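Local coordinates for protein ubiquitin-conjugating enzyme E2, putative (Trypanosoma cruzi, PDB 4DS2) that probably accepts activated ubiquitin or a ubiquitin-like protein as a thioester and passes it on, as ubiquitin-conjugating E2 enzymes do, at residues A[39-44]-A[52-57]; A[56-61]-A[69-74]; A[96-101]-A[128-133]. One frame throughout, in Å; residues are numbered along the deposited sequence.

Interaction 1: residues A[39-44]-A[52-57]; sequences TAIFSV and WILKVK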
loop_
_atom_site.group_PDB
_atom_site.type_symbol
_atom_site.label_atom_id
_atom_site.label_comp_id
_atom_site.label_asym_id
_atom_site.label_seq_id
_atom_site.Cartn_x
_atom_site.Cartn_y
_atom_site.Cartn_z
ATOM N N THR A 39 5.063 8.718 -1.755
ATOM C CA THR A 39 5.143 8.096 -0.453
ATOM C C THR A 39 6.506 7.430 -0.381
ATOM O O THR A 39 6.990 6.923 -1.386
ATOM C CB THR A 39 4.018 7.059 -0.299
ATOM O OG1 THR A 39 4.499 5.742 -0.624
ATOM C CG2 THR A 39 2.788 7.443 -1.245
ATOM N N ALA A 40 7.145 7.460 0.785
ATOM C CA ALA A 40 8.487 6.938 0.917
ATOM C C ALA A 40 8.401 5.652 1.736
ATOM O O ALA A 40 7.864 5.651 2.845
ATOM C CB ALA A 40 9.389 7.977 1.586
ATOM N N ILE A 41 8.883 4.552 1.163
ATOM C CA ILE A 41 9.077 3.305 1.907
ATOM C C ILE A 41 10.500 3.399 2.442
ATOM O O ILE A 41 11.430 3.566 1.657
ATOM C CB ILE A 41 8.952 2.039 1.006
ATOM C CG1 ILE A 41 7.706 2.096 0.099
ATOM C CG2 ILE A 41 8.904 0.768 1.857
ATOM C CD1 ILE A 41 7.607 1.021 -0.992
ATOM N N PHE A 42 10.666 3.306 3.764
ATOM C CA PHE A 42 11.977 3.492 4.431
ATOM C C PHE A 42 12.494 2.305 5.301
ATOM O O PHE A 42 13.621 2.353 5.795
ATOM C CB PHE A 42 11.972 4.780 5.264
ATOM C CG PHE A 42 11.108 4.716 6.498
ATOM C CD1 PHE A 42 9.751 5.012 6.430
ATOM C CD2 PHE A 42 11.659 4.362 7.737
ATOM C CE1 PHE A 42 8.942 4.938 7.565
ATOM C CE2 PHE A 42 10.864 4.295 8.875
ATOM C CZ PHE A 42 9.504 4.580 8.788
ATOM N N SER A 43 11.682 1.260 5.491
ATOM C CA SER A 43 12.139 0.011 6.088
ATOM C C SER A 43 11.415 -1.174 5.465
ATOM O O SER A 43 10.215 -1.135 5.249
ATOM C CB SER A 43 11.939 0.021 7.604
ATOM O OG SER A 43 11.805 -1.295 8.106
ATOM N N VAL A 44 12.162 -2.237 5.201
ATOM C CA VAL A 44 11.636 -3.489 4.661
ATOM C C VAL A 44 12.223 -4.640 5.465
ATOM O O VAL A 44 13.374 -4.994 5.285
ATOM C CB VAL A 44 12.048 -3.690 3.172
ATOM C CG1 VAL A 44 11.586 -5.050 2.675
ATOM C CG2 VAL A 44 11.507 -2.586 2.278
ATOM N N TRP A 52 6.403 -9.701 3.602
ATOM C CA TRP A 52 7.250 -8.532 3.763
ATOM C C TRP A 52 6.521 -7.529 4.582
ATOM O O TRP A 52 5.465 -7.114 4.206
ATOM C CB TRP A 52 7.588 -7.880 2.438
ATOM C CG TRP A 52 8.155 -8.745 1.337
ATOM C CD1 TRP A 52 8.502 -10.097 1.364
ATOM C CD2 TRP A 52 8.514 -8.285 -0.001
ATOM N NE1 TRP A 52 9.011 -10.492 0.160
ATOM C CE2 TRP A 52 9.053 -9.441 -0.701
ATOM C CE3 TRP A 52 8.452 -7.060 -0.661
ATOM C CZ2 TRP A 52 9.494 -9.359 -2.015
ATOM C CZ3 TRP A 52 8.897 -6.983 -1.985
ATOM C CH2 TRP A 52 9.413 -8.117 -2.642
ATOM N N ILE A 53 7.089 -7.157 5.721
ATOM C CA ILE A 53 6.581 -6.077 6.574
ATOM C C ILE A 53 7.327 -4.791 6.190
ATOM O O ILE A 53 8.564 -4.747 6.196
ATOM C CB ILE A 53 6.806 -6.380 8.079
ATOM C CG1 ILE A 53 6.271 -7.795 8.440
ATOM C CG2 ILE A 53 6.159 -5.284 8.951
ATOM C CD1 ILE A 53 7.287 -8.918 8.436
ATOM N N LEU A 54 6.575 -3.764 5.821
ATOM C CA LEU A 54 7.131 -2.466 5.433
ATOM C C LEU A 54 6.748 -1.328 6.423
ATOM O O LEU A 54 5.699 -1.389 7.070
ATOM C CB LEU A 54 6.617 -2.069 4.049
ATOM C CG LEU A 54 6.756 -2.957 2.810
ATOM C CD1 LEU A 54 6.229 -2.135 1.629
ATOM C CD2 LEU A 54 8.181 -3.400 2.550
ATOM N N LYS A 55 7.611 -0.302 6.493
ATOM C CA LYS A 55 7.293 0.966 7.166
ATOM C C LYS A 55 7.368 2.091 6.145
ATOM O O LYS A 55 8.269 2.142 5.316
ATOM C CB LYS A 55 8.223 1.238 8.331
ATOM C CG LYS A 55 8.159 0.170 9.425
ATOM C CD LYS A 55 8.864 0.623 10.706
ATOM C CE LYS A 55 9.171 -0.492 11.695
ATOM N NZ LYS A 55 10.147 0.013 12.704
ATOM N N VAL A 56 6.362 2.951 6.169
ATOM C CA VAL A 56 6.118 3.898 5.073
ATOM C C VAL A 56 5.739 5.240 5.653
ATOM O O VAL A 56 5.155 5.307 6.740
ATOM C CB VAL A 56 4.982 3.392 4.145
ATOM C CG1 VAL A 56 4.622 4.432 3.104
ATOM C CG2 VAL A 56 5.359 2.071 3.467
ATOM N N LYS A 57 6.076 6.306 4.929
ATOM C CA LYS A 57 5.455 7.633 5.147
ATOM C C LYS A 57 4.552 7.917 3.971
ATOM O O LYS A 57 4.934 7.672 2.833
ATOM C CB LYS A 57 6.509 8.730 5.245
ATOM C CG LYS A 57 7.488 8.550 6.406
ATOM C CD LYS A 57 6.827 8.780 7.757
ATOM C CE LYS A 57 7.622 8.124 8.873
ATOM N NZ LYS A 57 8.918 8.807 9.119
#

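Interaction 2: residues A[56-61]-A[69-74]; sequences VKAPAD and NTYQLS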
loop_
_atom_site.group_PDB
_atom_site.type_symbol
_atom_site.label_atom_id
_atom_site.label_comp_id
_atom_site.label_asym_id
_atom_site.label_seq_id
_atom_site.Cartn_x
_atom_site.Cartn_y
_atom_site.Cartn_z
ATOM N N VAL A 56 6.362 2.951 6.169
ATOM C CA VAL A 56 6.118 3.898 5.073
ATOM C C VAL A 56 5.739 5.240 5.653
ATOM O O VAL A 56 5.155 5.307 6.740
ATOM C CB VAL A 56 4.982 3.392 4.145
ATOM C CG1 VAL A 56 4.622 4.432 3.104
ATOM C CG2 VAL A 56 5.359 2.071 3.467
ATOM N N LYS A 57 6.076 6.306 4.929
ATOM C CA LYS A 57 5.455 7.633 5.147
ATOM C C LYS A 57 4.552 7.917 3.971
ATOM O O LYS A 57 4.934 7.672 2.833
ATOM C CB LYS A 57 6.509 8.730 5.245
ATOM C CG LYS A 57 7.488 8.550 6.406
ATOM C CD LYS A 57 6.827 8.780 7.757
ATOM C CE LYS A 57 7.622 8.124 8.873
ATOM N NZ LYS A 57 8.918 8.807 9.119
ATOM N N ALA A 58 3.351 8.416 4.236
ATOM C CA ALA A 58 2.545 9.015 3.165
ATOM C C ALA A 58 3.199 10.324 2.677
ATOM O O ALA A 58 4.066 10.887 3.373
ATOM C CB ALA A 58 1.128 9.257 3.628
ATOM N N PRO A 59 2.800 10.810 1.476
ATOM C CA PRO A 59 3.296 12.088 0.941
ATOM C C PRO A 59 2.977 13.273 1.871
ATOM O O PRO A 59 1.888 13.308 2.453
ATOM C CB PRO A 59 2.493 12.249 -0.362
ATOM C CG PRO A 59 1.981 10.900 -0.700
ATOM C CD PRO A 59 1.720 10.269 0.628
ATOM N N ALA A 60 3.905 14.236 1.988
ATOM C CA ALA A 60 3.657 15.510 2.717
ATOM C C ALA A 60 2.454 16.251 2.092
ATOM O O ALA A 60 1.655 16.895 2.788
ATOM C CB ALA A 60 4.895 16.385 2.690
ATOM N N ASP A 61 2.384 16.159 0.761
ATOM C CA ASP A 61 1.187 16.404 -0.094
ATOM C C ASP A 61 -0.198 16.080 0.495
ATOM O O ASP A 61 -1.127 16.840 0.284
ATOM C CB ASP A 61 1.331 15.514 -1.348
ATOM C CG ASP A 61 1.021 16.228 -2.634
ATOM O OD1 ASP A 61 1.733 17.215 -2.972
ATOM O OD2 ASP A 61 0.102 15.739 -3.335
ATOM N N ASN A 69 3.555 10.791 10.065
ATOM C CA ASN A 69 3.349 9.542 10.818
ATOM C C ASN A 69 3.813 8.371 9.983
ATOM O O ASN A 69 3.795 8.441 8.747
ATOM C CB ASN A 69 1.879 9.291 11.168
ATOM C CG ASN A 69 1.283 10.370 12.013
ATOM O OD1 ASN A 69 1.977 11.019 12.801
ATOM N ND2 ASN A 69 -0.025 10.558 11.875
ATOM N N THR A 70 4.183 7.292 10.675
ATOM C CA THR A 70 4.590 6.034 10.043
ATOM C C THR A 70 3.366 5.159 9.825
ATOM O O THR A 70 2.462 5.123 10.676
ATOM C CB THR A 70 5.630 5.274 10.898
ATOM O OG1 THR A 70 6.935 5.769 10.589
ATOM C CG2 THR A 70 5.627 3.782 10.617
ATOM N N TYR A 71 3.334 4.489 8.670
ATOM C CA TYR A 71 2.301 3.520 8.339
ATOM C C TYR A 71 2.974 2.185 8.108
ATOM O O TYR A 71 3.929 2.092 7.345
ATOM C CB TYR A 71 1.548 3.914 7.071
ATOM C CG TYR A 71 0.654 5.113 7.230
ATOM C CD1 TYR A 71 1.164 6.397 7.114
ATOM C CD2 TYR A 71 -0.705 4.966 7.486
ATOM C CE1 TYR A 71 0.350 7.504 7.260
ATOM C CE2 TYR A 71 -1.532 6.068 7.625
ATOM C CZ TYR A 71 -0.997 7.337 7.504
ATOM O OH TYR A 71 -1.817 8.430 7.654
ATOM N N GLN A 72 2.457 1.153 8.756
ATOM C CA GLN A 72 2.986 -0.164 8.592
ATOM C C GLN A 72 2.103 -1.022 7.719
ATOM O O GLN A 72 0.876 -1.058 7.903
ATOM C CB GLN A 72 3.114 -0.834 9.950
ATOM C CG GLN A 72 4.465 -0.586 10.583
ATOM C CD GLN A 72 4.436 -0.845 12.037
ATOM O OE1 GLN A 72 3.841 -0.091 12.811
ATOM N NE2 GLN A 72 5.073 -1.921 12.430
ATOM N N LEU A 73 2.749 -1.753 6.802
ATOM C CA LEU A 73 2.044 -2.641 5.873
ATOM C C LEU A 73 2.615 -4.027 5.887
ATOM O O LEU A 73 3.721 -4.232 6.383
ATOM C CB LEU A 73 2.141 -2.098 4.469
ATOM C CG LEU A 73 1.513 -0.730 4.294
ATOM C CD1 LEU A 73 2.555 0.251 3.782
ATOM C CD2 LEU A 73 0.289 -0.815 3.406
ATOM N N SER A 74 1.822 -4.973 5.365
ATOM C CA SER A 74 2.222 -6.362 5.092
ATOM C C SER A 74 1.972 -6.644 3.639
ATOM O O SER A 74 0.859 -6.438 3.149
ATOM C CB SER A 74 1.371 -7.385 5.861
ATOM O OG SER A 74 1.594 -7.296 7.246
#

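Interaction 3: residues A[96-101]-A[128-133]; sequences SPLVTG and LDRVFS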
loop_
_atom_site.group_PDB
_atom_site.type_symbol
_atom_site.label_atom_id
_atom_site.label_comp_id
_atom_site.label_asym_id
_atom_site.label_seq_id
_atom_site.Cartn_x
_atom_site.Cartn_y
_atom_site.Cartn_z
ATOM N N SER A 96 -10.355 5.399 5.558
ATOM C CA SER A 96 -10.363 5.468 4.107
ATOM C C SER A 96 -11.545 4.700 3.537
ATOM O O SER A 96 -11.965 3.681 4.117
ATOM C CB SER A 96 -9.072 4.863 3.559
ATOM O OG SER A 96 -9.203 4.504 2.192
ATOM N N PRO A 97 -12.055 5.160 2.367
ATOM C CA PRO A 97 -13.023 4.364 1.593
ATOM C C PRO A 97 -12.440 3.063 1.011
ATOM O O PRO A 97 -13.190 2.138 0.688
ATOM C CB PRO A 97 -13.394 5.295 0.431
ATOM C CG PRO A 97 -12.703 6.613 0.670
ATOM C CD PRO A 97 -11.607 6.359 1.622
ATOM N N LEU A 98 -11.113 3.015 0.873
ATOM C CA LEU A 98 -10.446 1.903 0.155
ATOM C C LEU A 98 -9.885 0.794 1.133
ATOM O O LEU A 98 -9.542 -0.330 0.721
ATOM C CB LEU A 98 -9.400 2.478 -0.845
ATOM C CG LEU A 98 -9.844 3.462 -1.972
ATOM C CD1 LEU A 98 -8.640 4.229 -2.525
ATOM C CD2 LEU A 98 -10.572 2.780 -3.117
ATOM N N VAL A 99 -9.899 1.098 2.436
ATOM C CA VAL A 99 -9.382 0.199 3.479
ATOM C C VAL A 99 -10.461 -0.178 4.523
ATOM O O VAL A 99 -11.207 0.675 4.988
ATOM C CB VAL A 99 -8.205 0.858 4.235
ATOM C CG1 VAL A 99 -7.574 -0.153 5.203
ATOM C CG2 VAL A 99 -7.191 1.438 3.251
ATOM N N THR A 100 -10.518 -1.455 4.895
ATOM C CA THR A 100 -11.463 -1.923 5.925
ATOM C C THR A 100 -10.906 -1.691 7.359
ATOM O O THR A 100 -9.752 -1.275 7.524
ATOM C CB THR A 100 -11.831 -3.425 5.742
ATOM O OG1 THR A 100 -10.764 -4.256 6.227
ATOM C CG2 THR A 100 -12.109 -3.760 4.296
ATOM N N GLY A 101 -11.722 -1.943 8.390
ATOM C CA GLY A 101 -11.208 -1.952 9.758
ATOM C C GLY A 101 -10.199 -3.081 10.062
ATOM O O GLY A 101 -9.530 -3.061 11.097
ATOM N N LEU A 128 -0.060 2.529 -2.454
ATOM C CA LEU A 128 0.233 3.680 -1.594
ATOM C C LEU A 128 -0.309 4.951 -2.214
ATOM O O LEU A 128 -0.935 5.764 -1.540
ATOM C CB LEU A 128 1.723 3.820 -1.369
ATOM C CG LEU A 128 2.395 2.683 -0.585
ATOM C CD1 LEU A 128 3.911 2.752 -0.777
ATOM C CD2 LEU A 128 1.993 2.735 0.877
ATOM N N ASP A 129 -0.079 5.095 -3.510
ATOM C CA ASP A 129 -0.567 6.227 -4.259
ATOM C C ASP A 129 -2.099 6.257 -4.333
ATOM O O ASP A 129 -2.745 7.316 -4.227
ATOM C CB ASP A 129 0.006 6.187 -5.677
ATOM C CG ASP A 129 -0.704 7.147 -6.609
ATOM O OD1 ASP A 129 -0.682 8.390 -6.338
ATOM O OD2 ASP A 129 -1.295 6.653 -7.600
ATOM N N ARG A 130 -2.672 5.103 -4.572
ATOM C CA ARG A 130 -4.114 5.004 -4.709
ATOM C C ARG A 130 -4.811 5.438 -3.431
ATOM O O ARG A 130 -5.760 6.193 -3.457
ATOM C CB ARG A 130 -4.492 3.572 -5.110
ATOM C CG ARG A 130 -5.957 3.269 -5.109
ATOM C CD ARG A 130 -6.722 4.144 -6.048
ATOM N NE ARG A 130 -8.122 3.758 -6.007
ATOM C CZ ARG A 130 -9.116 4.476 -6.527
ATOM N NH1 ARG A 130 -8.868 5.636 -7.132
ATOM N NH2 ARG A 130 -10.367 4.029 -6.447
ATOM N N VAL A 131 -4.316 4.950 -2.302
ATOM C CA VAL A 131 -4.969 5.188 -1.017
ATOM C C VAL A 131 -4.656 6.560 -0.397
ATOM O O VAL A 131 -5.560 7.264 0.095
ATOM C CB VAL A 131 -4.612 4.059 -0.068
ATOM C CG1 VAL A 131 -5.120 4.353 1.350
ATOM C CG2 VAL A 131 -5.215 2.771 -0.631
ATOM N N PHE A 132 -3.385 6.951 -0.446
ATOM C CA PHE A 132 -2.952 8.208 0.156
ATOM C C PHE A 132 -3.203 9.440 -0.727
ATOM O O PHE A 132 -3.336 10.572 -0.216
ATOM C CB PHE A 132 -1.451 8.113 0.483
ATOM C CG PHE A 132 -1.116 7.205 1.638
ATOM C CD1 PHE A 132 -2.027 6.965 2.679
ATOM C CD2 PHE A 132 0.147 6.640 1.724
ATOM C CE1 PHE A 132 -1.699 6.169 3.746
ATOM C CE2 PHE A 132 0.487 5.847 2.805
ATOM C CZ PHE A 132 -0.440 5.615 3.816
ATOM N N SER A 133 -3.215 9.217 -2.049
ATOM C CA SER A 133 -3.200 10.302 -3.029
ATOM C C SER A 133 -4.321 10.314 -4.048
ATOM O O SER A 133 -4.773 11.387 -4.397
ATOM C CB SER A 133 -1.854 10.358 -3.720
ATOM O OG SER A 133 -0.962 11.041 -2.867
HETATM O O HOH W 1 -8.157 6.805 1.456
#

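Interaction 1: residues A[39-44]-A[52-57]
The hairpin of strands 40-46 and 51-57 at the start of the four-stranded E2 sheet contains a classic beta bulge, with Phe-42 and Ser-43 both facing Lys-55. Two backbone bonds establish it: Phe-42 N donates to Lys-55 O at 3.1 Å, and Lys-55 N donates to Ser-43 O at 3.0 Å. Before the bulge Ala-40 and Lys-57 form a hydrogen-bonded pair, in which Lys-57 N reaches Ala-40 O at 2.8 Å. The register therefore slips by one residue between Ile-41/Val-56 and Ser-43/Lys-55.

Within the bulge the Phe-42 CG sits between the backbone N and the carbonyl carbon (chi1 70°), which swings the ring across the neighbouring strand. Lys-55 CB lies over one face, 4.0 Å from the ring centroid, a CH-pi contact. The bent Lys-57 chain brings NZ to 4.6 Å from the same centroid, an off-centre cation-pi interaction 30° from the ring normal. The opposite side of the sheet is apolar: Val-44 CG2 lies 3.4 Å from Leu-54 CD2, the two side chains running side by side, while Ile-41 CG1 meets Val-56 CG2 at 4.1 Å.

Two helices pack on that side: Ile-41 and Leu-54 touch Ile-124 of helix 120-132, and Val-44 touches Leu-17 of helix 11-27. Strand 70-76 continues the sheet beyond 51-57.

Interaction 2: residues A[56-61]-A[69-74]
Val-56 CG2 and Leu-73 CG each stand anti to their own carbonyl carbon, and from there Val-56 CG2 meets Leu-73 CD1 at 3.4 Å. The chain of Lys-57, by contrast, folds back at chi2 (-70°) and chi4 (70°), which lays it alongside Asn-69 and Thr-70. Its CD and CE pass beside Asn-69 O and Thr-70 OG1, whereas NZ remains 3.9 Å from that hydroxyl oxygen.

The strands themselves are joined at Val-56 and Tyr-71, an antiparallel hydrogen-bonded pair. Tyr-71 N donates to Val-56 O at 2.8 Å along a nearly straight path (167°), and Val-56 N returns a bond of the same length, though a more bent one, to Tyr-71 O. Past the pairing, Ala-58 CB packs beside Tyr-71 CE1 at 4.1 Å as the chain leaves the strand. The phenol oxygen of Tyr-71 bonds Tyr-64 O, and its ring meets that of Phe-132 on helix 120-132.

Chemically the contact is two-sided: Val-56, Tyr-71 and Leu-73 bury carbon on the helix side, while the Lys-57 ammonium is not bonded to Thr-70 but makes its cation-pi contact with Phe-42. The hydrogen bonds between the segments are the two reciprocal backbone ones.

Interaction 3: residues A[96-101]-A[128-133]
An ST turn in the long loop between strand 87-90 and helix 108-111 meets the last turn of helix 120-132, where Leu-98 and Val-99 lie against Arg-130 and Val-131. The turn is defined by Leu-98 N donating to Ser-96 OG at 2.8 Å with an N-H...O angle of 158°. Ser-96 holds OG anti to its backbone N (chi1 161°), and the same oxygen hydrogen-bonds a water at 2.6 Å. That water donates in turn to Val-131 O at 3.0 Å. Ser-96 OG thus ties the loop's own backbone and, through one water, a carbonyl at the C-terminal end of the helix.

The direct contact sets Leu-98 methyls against the Arg-130 side chain and valine against valine. Leu-98 crosses the Arg-130 side chain at about a right angle and divides its two methyls along it: CD1 reaches NE at 3.6 Å and CD2 reaches NH2, also at 3.6 Å. A bend at chi2 (60°) carries the arginine chain into this position. Its guanidinium has polar partners of its own, a salt bridge from NH2 to Asp-141 OD1 and a hydrogen bond from NH1 to Ser-137 O, which probably fix the rotation of the group beside the leucine. Further along the loop, Val-99 and Val-131 also cross nearly perpendicularly, with CG2 of Val-99 at 4.0 Å from CG1 of Val-131. Leu-98 CD1 completes the patch at 4.2 Å from Val-131 CG2.

Met-109 of helix 108-111 touches both Arg-130 and Val-131, and Phe-90 borders Val-99. A long irregular segment after the fourth strand, packed against the C-terminal turn of the helix that backs the sheet, is characteristic of the UBC fold; in E2 enzymes the loop after the fourth strand goes on to the catalytic cysteine, and probably does so here.

Interactions 1 and 2 are successive strand pairings of one antiparallel sheet: they share Val-56 and Lys-57, their centres lie about 7 Å apart, and Leu-54 N probably hydrogen-bonds Leu-73 O at 2.9 Å between them. Interaction 3 uses the helix that packs behind this sheet. Its centre is about 16 Å from that of interaction 1 and about 11 Å from that of interaction 2. Segment 128-133 reaches them through Leu-128 (CD2 3.8 Å from Val-56 CG1) and Phe-132 (CB 3.8 Å from Pro-59 CD), but meets 96-101 through Arg-130 and Val-131. By family analogy, interaction 3 is the one in the loop region leading to the E2 active site.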